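Local coordinates for protein putative N-acetylmuramoyl-L-alanine amidase,autolysin cwp6 (Peptoclostridium difficile, PDB 5J72) that probably cleaves the amide bond between N-acetylmuramic acid and L-alanine in peptidoglycan, as a zinc-dependent autolysin held at the cell wall by CWB2 modules, at residues E142-I147 and S377-P382; S178-P183 and A249-K254. All coordinates share one frame; numbering follows the deposited sequence.

Interaction 1 (E142-I147 and S377-P382); sequences ETAVEI and SITAGP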
ATOM      1  N   GLU A 142      13.193  11.828 -12.379  1.00 22.12           N
ATOM      2  CA  GLU A 142      14.104  10.726 -12.641  1.00 25.29           C
ATOM      3  C   GLU A 142      13.568   9.450 -12.076  1.00 23.01           C
ATOM      4  O   GLU A 142      13.867   8.386 -12.628  1.00 23.68           O
ATOM      5  CB  GLU A 142      15.517  10.950 -12.059  1.00 27.19           C
ATOM      6  CG  GLU A 142      16.271  12.094 -12.715  1.00 35.33           C
ATOM      7  CD  GLU A 142      15.863  13.452 -12.169  1.00 49.13           C
ATOM      8  OE1 GLU A 142      15.265  13.533 -11.076  1.00 49.96           O
ATOM      9  OE2 GLU A 142      16.128  14.449 -12.851  1.00 52.02           O
ATOM     10  N   THR A 143      12.806   9.512 -10.967  1.00 19.90           N
ATOM     11  CA  THR A 143      12.245   8.276 -10.435  1.00 17.79           C
ATOM     12  C   THR A 143      11.223   7.700 -11.471  1.00 20.25           C
ATOM     13  O   THR A 143      11.232   6.480 -11.671  1.00 19.17           O
ATOM     14  CB  THR A 143      11.570   8.528  -9.068  1.00 23.29           C
ATOM     15  OG1 THR A 143      12.617   8.648  -8.137  1.00 23.66           O
ATOM     16  CG2 THR A 143      10.671   7.343  -8.599  1.00 19.29           C
ATOM     17  N   ALA A 144      10.390   8.560 -12.098  1.00 19.72           N
ATOM     18  CA  ALA A 144       9.429   8.055 -13.092  1.00 19.89           C
ATOM     19  C   ALA A 144      10.218   7.376 -14.267  1.00 21.28           C
ATOM     20  O   ALA A 144       9.784   6.355 -14.811  1.00 18.00           O
ATOM     21  CB  ALA A 144       8.568   9.181 -13.622  1.00 18.37           C
ATOM     22  N   VAL A 145      11.372   7.912 -14.607  1.00 19.79           N
ATOM     23  CA  VAL A 145      12.171   7.294 -15.682  1.00 18.89           C
ATOM     24  C   VAL A 145      12.674   5.928 -15.255  1.00 20.13           C
ATOM     25  O   VAL A 145      12.686   4.987 -16.071  1.00 18.47           O
ATOM     26  CB  VAL A 145      13.343   8.247 -16.061  1.00 19.93           C
ATOM     27  CG1 VAL A 145      14.358   7.525 -17.009  1.00 21.59           C
ATOM     28  CG2 VAL A 145      12.768   9.498 -16.786  1.00 19.27           C
ATOM     29  N   GLU A 146      13.111   5.754 -13.972  1.00 19.50           N
ATOM     30  CA  GLU A 146      13.602   4.430 -13.617  1.00 18.17           C
ATOM     31  C   GLU A 146      12.478   3.411 -13.632  1.00 16.75           C
ATOM     32  O   GLU A 146      12.723   2.243 -13.896  1.00 17.29           O
ATOM     33  CB  GLU A 146      14.273   4.432 -12.241  1.00 21.38           C
ATOM     34  CG  GLU A 146      15.539   5.307 -12.241  1.00 24.94           C
ATOM     35  CD  GLU A 146      16.565   4.792 -13.300  1.00 33.21           C
ATOM     36  OE1 GLU A 146      16.981   5.577 -14.179  1.00 39.20           O
ATOM     37  OE2 GLU A 146      16.903   3.606 -13.260  1.00 35.07           O
ATOM     38  N   ILE A 147      11.244   3.852 -13.335  1.00 15.82           N
ATOM     39  CA  ILE A 147      10.092   2.942 -13.343  1.00 15.54           C
ATOM     40  C   ILE A 147       9.799   2.511 -14.806  1.00 15.61           C
ATOM     41  O   ILE A 147       9.512   1.350 -15.091  1.00 17.34           O
ATOM     42  CB  ILE A 147       8.899   3.678 -12.699  1.00 16.54           C
ATOM     43  CG1 ILE A 147       9.101   3.780 -11.140  1.00 17.50           C
ATOM     44  CG2 ILE A 147       7.593   2.859 -12.955  1.00 16.81           C
ATOM     45  CD1 ILE A 147       8.092   4.808 -10.504  1.00 16.68           C
ATOM     46  N   SER A 377       3.615   7.412  -5.980  1.00 21.20           N
ATOM     47  CA  SER A 377       2.655   6.289  -6.061  1.00 19.27           C
ATOM     48  C   SER A 377       1.945   6.356  -7.412  1.00 21.21           C
ATOM     49  O   SER A 377       1.544   5.337  -7.956  1.00 22.51           O
ATOM     50  CB  SER A 377       1.626   6.377  -4.937  1.00 23.57           C
ATOM     51  OG  SER A 377       2.293   6.067  -3.722  1.00 25.28           O
ATOM     52  N   ILE A 378       1.757   7.574  -7.946  1.00 21.46           N
ATOM     53  CA  ILE A 378       1.110   7.685  -9.270  1.00 22.24           C
ATOM     54  C   ILE A 378       2.033   7.072 -10.349  1.00 19.19           C
ATOM     55  O   ILE A 378       1.579   6.271 -11.140  1.00 21.63           O
ATOM     56  CB  ILE A 378       0.885   9.193  -9.626  1.00 24.63           C
ATOM     57  CG1 ILE A 378      -0.248   9.762  -8.781  1.00 31.20           C
ATOM     58  CG2 ILE A 378       0.448   9.326 -11.087  1.00 27.35           C
ATOM     59  CD1 ILE A 378      -0.326  11.268  -8.969  1.00 34.64           C
ATOM     60  N   THR A 379       3.331   7.429 -10.333  1.00 18.80           N
ATOM     61  CA  THR A 379       4.180   6.864 -11.400  1.00 20.38           C
ATOM     62  C   THR A 379       4.433   5.366 -11.166  1.00 20.19           C
ATOM     63  O   THR A 379       4.652   4.638 -12.114  1.00 19.71           O
ATOM     64  CB  THR A 379       5.475   7.645 -11.524  1.00 21.31           C
ATOM     65  OG1 THR A 379       6.132   7.630 -10.228  1.00 20.72           O
ATOM     66  CG2 THR A 379       5.199   9.081 -11.984  1.00 19.05           C
ATOM     67  N   ALA A 380       4.391   4.887  -9.912  1.00 19.92           N
ATOM     68  CA  ALA A 380       4.582   3.448  -9.688  1.00 16.28           C
ATOM     69  C   ALA A 380       3.346   2.685 -10.087  1.00 17.94           C
ATOM     70  O   ALA A 380       3.408   1.493 -10.345  1.00 17.44           O
ATOM     71  CB  ALA A 380       4.877   3.216  -8.185  1.00 17.69           C
ATOM     72  N   GLY A 381       2.194   3.373 -10.135  1.00 15.54           N
ATOM     73  CA  GLY A 381       0.934   2.661 -10.391  1.00 15.72           C
ATOM     74  C   GLY A 381       0.898   1.765 -11.606  1.00 16.40           C
ATOM     75  O   GLY A 381       0.453   0.605 -11.509  1.00 15.03           O
ATOM     76  N   PRO A 382       1.312   2.252 -12.800  1.00 17.70           N
ATOM     77  CA  PRO A 382       1.282   1.407 -14.037  1.00 19.83           C
ATOM     78  C   PRO A 382       2.133   0.116 -13.891  1.00 14.77           C
ATOM     79  O   PRO A 382       1.828  -0.922 -14.424  1.00 16.15           O
ATOM     80  CB  PRO A 382       1.790   2.401 -15.129  1.00 17.06           C
ATOM     81  CG  PRO A 382       1.340   3.712 -14.617  1.00 18.30           C
ATOM     82  CD  PRO A 382       1.676   3.647 -13.124  1.00 17.45           C
TER
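The flat group at this contact is the peptide between Thr379 and Ala380, and Ile147 covers one of its faces. Ile147 CD1 lies over that face, 3.7 Å from Ala380 N. On the same side, but displaced past the carbonyl, Ile147 CG2 comes within 3.5 Å of Thr379 O, well above the peptide plane. CD1 and CG2 thus share one face, the first over the nitrogen and the second beyond the oxygen. Ile147 has CG1 beside its backbone N (chi1 -74°) and an extended outer chain, which carries CD1 onto the peptide and the neighbouring Thr379 side chain.

Ile147 and Thr379 side chains cross at about a right angle. Ile147 CD1 is 3.4 Å from Thr379 OG1, a van der Waals contact of the methyl with the hydroxyl oxygen. Thr379 OG1 sits between its own backbone N and carbonyl carbon (chi1 57°). From there it also makes weak hydrogen bonds back to the carbonyls of Val375 and Asp376, so its polar end is turned to its own helix. This rotamer sends the methyl the other way, and Thr379 CG2 meets Ala144 CB at 3.7 Å. Ala380 CB adds a looser apolar touch to Ile147 CD1 at 4.3 Å.

The helix segments run almost parallel, 10° apart, with axes 9.4 Å from each other. Small residues allow close backbones: the CA atoms of Ala144 and Thr379 are 5.6 Å apart. All four touching residues are buried. Ile418 of strand 411-418 lies against Ile147 and Ala380, and Ile184 and Leu186 of strand 184-187 against Thr379. This is a near-parallel helix-helix interface between the first and third CWB2 modules, flanked by strands 184-187 and 411-418.

Interaction 2 (S178-P183 and A249-K254); sequences STYDAP and AKEIDK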
ATOM      1  N   SER A 178      -2.638   1.638 -17.450  1.00 19.70           N
ATOM      2  CA  SER A 178      -2.612   0.180 -17.425  1.00 18.38           C
ATOM      3  C   SER A 178      -3.380  -0.392 -18.603  1.00 22.50           C
ATOM      4  O   SER A 178      -2.979  -1.423 -19.167  1.00 22.43           O
ATOM      5  CB  SER A 178      -3.231  -0.368 -16.134  1.00 23.19           C
ATOM      6  OG  SER A 178      -2.682   0.325 -15.009  0.79 27.28           O
ATOM      7  N   THR A 179      -4.491   0.260 -18.995  1.00 18.99           N
ATOM      8  CA  THR A 179      -5.232  -0.224 -20.148  1.00 17.95           C
ATOM      9  C   THR A 179      -4.365  -0.095 -21.424  1.00 20.32           C
ATOM     10  O   THR A 179      -4.424  -0.974 -22.295  1.00 23.90           O
ATOM     11  CB  THR A 179      -6.521   0.638 -20.315  1.00 21.53           C
ATOM     12  OG1 THR A 179      -7.354   0.351 -19.163  1.00 21.58           O
ATOM     13  CG2 THR A 179      -7.279   0.283 -21.585  1.00 23.76           C
ATOM     14  N   TYR A 180      -3.577   0.990 -21.519  1.00 19.52           N
ATOM     15  CA  TYR A 180      -2.656   1.151 -22.650  1.00 23.21           C
ATOM     16  C   TYR A 180      -1.364   0.307 -22.477  1.00 27.09           C
ATOM     17  O   TYR A 180      -0.607   0.151 -23.442  1.00 29.89           O
ATOM     18  CB  TYR A 180      -2.120   2.579 -22.697  1.00 22.10           C
ATOM     19  CG  TYR A 180      -3.105   3.697 -22.966  1.00 22.87           C
ATOM     20  CD1 TYR A 180      -4.216   3.497 -23.777  1.00 22.10           C
ATOM     21  CD2 TYR A 180      -2.896   4.960 -22.448  1.00 20.57           C
ATOM     22  CE1 TYR A 180      -5.096   4.544 -24.065  1.00 22.50           C
ATOM     23  CE2 TYR A 180      -3.761   6.018 -22.737  1.00 23.01           C
ATOM     24  CZ  TYR A 180      -4.849   5.797 -23.545  1.00 23.16           C
ATOM     25  OH  TYR A 180      -5.632   6.879 -23.810  1.00 24.78           O
ATOM     26  N   ASP A 181      -1.098  -0.154 -21.263  1.00 26.12           N
ATOM     27  CA  ASP A 181       0.166  -0.848 -20.892  1.00 27.89           C
ATOM     28  C   ASP A 181       1.286   0.168 -21.202  1.00 27.39           C
ATOM     29  O   ASP A 181       2.187  -0.056 -21.997  1.00 24.06           O
ATOM     30  CB  ASP A 181       0.335  -2.190 -21.653  1.00 34.47           C
ATOM     31  CG  ASP A 181       1.553  -3.001 -21.171  1.00 43.53           C
ATOM     32  OD1 ASP A 181       2.100  -2.684 -20.057  1.00 39.84           O
ATOM     33  OD2 ASP A 181       1.960  -3.932 -21.898  1.00 47.97           O
ATOM     34  N   ALA A 182       1.189   1.325 -20.546  1.00 19.80           N
ATOM     35  CA  ALA A 182       2.103   2.433 -20.751  1.00 17.89           C
ATOM     36  C   ALA A 182       2.596   3.015 -19.440  1.00 18.39           C
ATOM     37  O   ALA A 182       1.893   2.945 -18.446  1.00 19.61           O
ATOM     38  CB  ALA A 182       1.339   3.554 -21.459  1.00 17.77           C
ATOM     39  N   PRO A 183       3.791   3.579 -19.438  1.00 15.19           N
ATOM     40  CA  PRO A 183       4.274   4.202 -18.230  1.00 15.59           C
ATOM     41  C   PRO A 183       3.732   5.668 -18.147  1.00 18.34           C
ATOM     42  O   PRO A 183       3.280   6.241 -19.171  1.00 17.62           O
ATOM     43  CB  PRO A 183       5.793   4.254 -18.430  1.00 15.37           C
ATOM     44  CG  PRO A 183       5.938   4.459 -19.946  1.00 13.95           C
ATOM     45  CD  PRO A 183       4.798   3.572 -20.533  1.00 15.27           C
ATOM     46  N   ALA A 249     -12.630   7.384 -17.691  1.00 21.01           N
ATOM     47  CA  ALA A 249     -13.463   6.183 -17.711  1.00 19.91           C
ATOM     48  C   ALA A 249     -14.041   5.945 -19.131  1.00 21.14           C
ATOM     49  O   ALA A 249     -14.139   4.790 -19.572  1.00 20.77           O
ATOM     50  CB  ALA A 249     -14.601   6.309 -16.660  1.00 20.33           C
ATOM     51  N   LYS A 250     -14.476   7.019 -19.825  1.00 22.26           N
ATOM     52  CA  LYS A 250     -15.006   6.808 -21.188  1.00 21.11           C
ATOM     53  C   LYS A 250     -13.899   6.337 -22.136  1.00 20.89           C
ATOM     54  O   LYS A 250     -14.151   5.563 -23.077  1.00 24.04           O
ATOM     55  CB  LYS A 250     -15.580   8.150 -21.733  1.00 23.78           C
ATOM     56  CG  LYS A 250     -16.863   8.550 -20.964  1.00 26.31           C
ATOM     57  CD  LYS A 250     -17.319   9.987 -21.449  1.00 28.80           C
ATOM     58  CE  LYS A 250     -18.579  10.434 -20.746  1.00 37.19           C
ATOM     59  NZ  LYS A 250     -19.171  11.630 -21.410  1.00 46.88           N
ATOM     60  N   GLU A 251     -12.666   6.809 -21.885  1.00 21.60           N
ATOM     61  CA  GLU A 251     -11.558   6.362 -22.739  1.00 22.45           C
ATOM     62  C   GLU A 251     -11.301   4.857 -22.502  1.00 22.55           C
ATOM     63  O   GLU A 251     -11.138   4.090 -23.446  1.00 21.71           O
ATOM     64  CB  GLU A 251     -10.317   7.210 -22.458  1.00 23.55           C
ATOM     65  CG  GLU A 251      -9.097   6.663 -23.220  1.00 32.47           C
ATOM     66  CD  GLU A 251      -9.003   7.096 -24.719  1.00 44.39           C
ATOM     67  OE1 GLU A 251      -9.887   7.845 -25.196  1.00 35.24           O
ATOM     68  OE2 GLU A 251      -8.006   6.680 -25.397  1.00 45.65           O
ATOM     69  N   ILE A 252     -11.311   4.413 -21.209  1.00 21.19           N
ATOM     70  CA  ILE A 252     -11.109   2.991 -20.971  1.00 18.91           C
ATOM     71  C   ILE A 252     -12.223   2.173 -21.676  1.00 19.45           C
ATOM     72  O   ILE A 252     -11.962   1.111 -22.247  1.00 20.71           O
ATOM     73  CB  ILE A 252     -11.110   2.726 -19.413  1.00 17.66           C
ATOM     74  CG1 ILE A 252      -9.846   3.377 -18.770  1.00 20.02           C
ATOM     75  CG2 ILE A 252     -11.137   1.199 -19.140  1.00 19.86           C
ATOM     76  CD1 ILE A 252      -9.910   3.495 -17.186  1.00 21.03           C
ATOM     77  N   ASP A 253     -13.453   2.686 -21.631  1.00 20.71           N
ATOM     78  CA  ASP A 253     -14.591   1.982 -22.238  1.00 24.40           C
ATOM     79  C   ASP A 253     -14.433   1.786 -23.788  1.00 26.51           C
ATOM     80  O   ASP A 253     -15.116   0.935 -24.364  1.00 28.46           O
ATOM     81  CB  ASP A 253     -15.872   2.774 -21.936  1.00 24.05           C
ATOM     82  CG  ASP A 253     -17.096   2.033 -22.316  1.00 33.29           C
ATOM     83  OD1 ASP A 253     -17.323   0.945 -21.760  1.00 32.66           O
ATOM     84  OD2 ASP A 253     -17.808   2.512 -23.180  1.00 36.36           O
ATOM     85  N   LYS A 254     -13.539   2.540 -24.428  1.00 26.00           N
ATOM     86  CA  LYS A 254     -13.279   2.335 -25.870  1.00 22.57           C
ATOM     87  C   LYS A 254     -12.448   1.094 -26.061  1.00 27.83           C
ATOM     88  O   LYS A 254     -12.411   0.546 -27.175  1.00 30.31           O
ATOM     89  CB  LYS A 254     -12.480   3.501 -26.434  1.00 24.86           C
ATOM     90  CG  LYS A 254     -13.251   4.809 -26.586  1.00 25.33           C
ATOM     91  CD  LYS A 254     -12.198   5.850 -26.924  1.00 32.62           C
ATOM     92  CE  LYS A 254     -12.718   7.109 -27.612  1.00 50.47           C
ATOM     93  NZ  LYS A 254     -11.629   7.727 -28.512  1.00 53.33           N
TER
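The C-terminal end of helix 174-180 meets helix 241-253 here, and Tyr180 and Glu251 make the polar link between them. Tyr180 OH donates a hydrogen bond to Glu251 OE2, 2.9 Å long. The acceptor oxygen lies at the edge of the phenol, in the ring plane. The hydroxyl meets this oxygen from above the carboxylate, 40° out of its plane. The ring and carboxylate planes are 75° apart, so the groups do not stack.

Glu251 reaches the phenol by a bent chain. CG is anti to the backbone N, and the turn at chi2 (82°) swings the carboxylate to the ring's edge. Its other oxygen, OE1, has a long salt bridge to Lys254 NZ at 3.7 Å, one turn on in the same segment. The phenol, and more weakly the distant ammonium, would tend to favour a charged carboxylate. Lys158 and Val160 of strand 158-163 touch the Tyr180 side chain.

Beside this link, Thr179 meets Ile252. Thr179 OG1 is 3.9 Å from Ile252 CG2 and equally far from CG1, so it faces the fork of the branched side chain. The hydroxyl is hydrogen-bonded to Pro175 O in its own helix, and the meeting with Ile252 is van der Waals only.

Asp181, with positive phi, closes helix 174-180 as the C-prime residue of a Schellman motif. The contact is a module-module interface: the Schellman-capped helix of the first CWB2 module packs on a helix of the second, and the tyrosine-carboxylate bond forms its polar part.

In the fold
Along the chain interaction 2 is nested within the loop closed by interaction 1. Their centres are about 17 Å apart. They touch directly: Pro382 CB packs against Ala182 O at 3.4 Å. Trp152 also connects them, since it touches Pro382 and its NE1 is hydrogen-bonded to Asp181 O. The first CWB2 module takes part in both contacts. It meets the third in interaction 1 and the second in interaction 2. Strand 128-135, just ahead of helix 140-151, pairs in parallel with strand 411-418, so chain parts far apart in sequence meet there as well. The two contacts thus join the first module to each of the others, consistent with the three packing as one body.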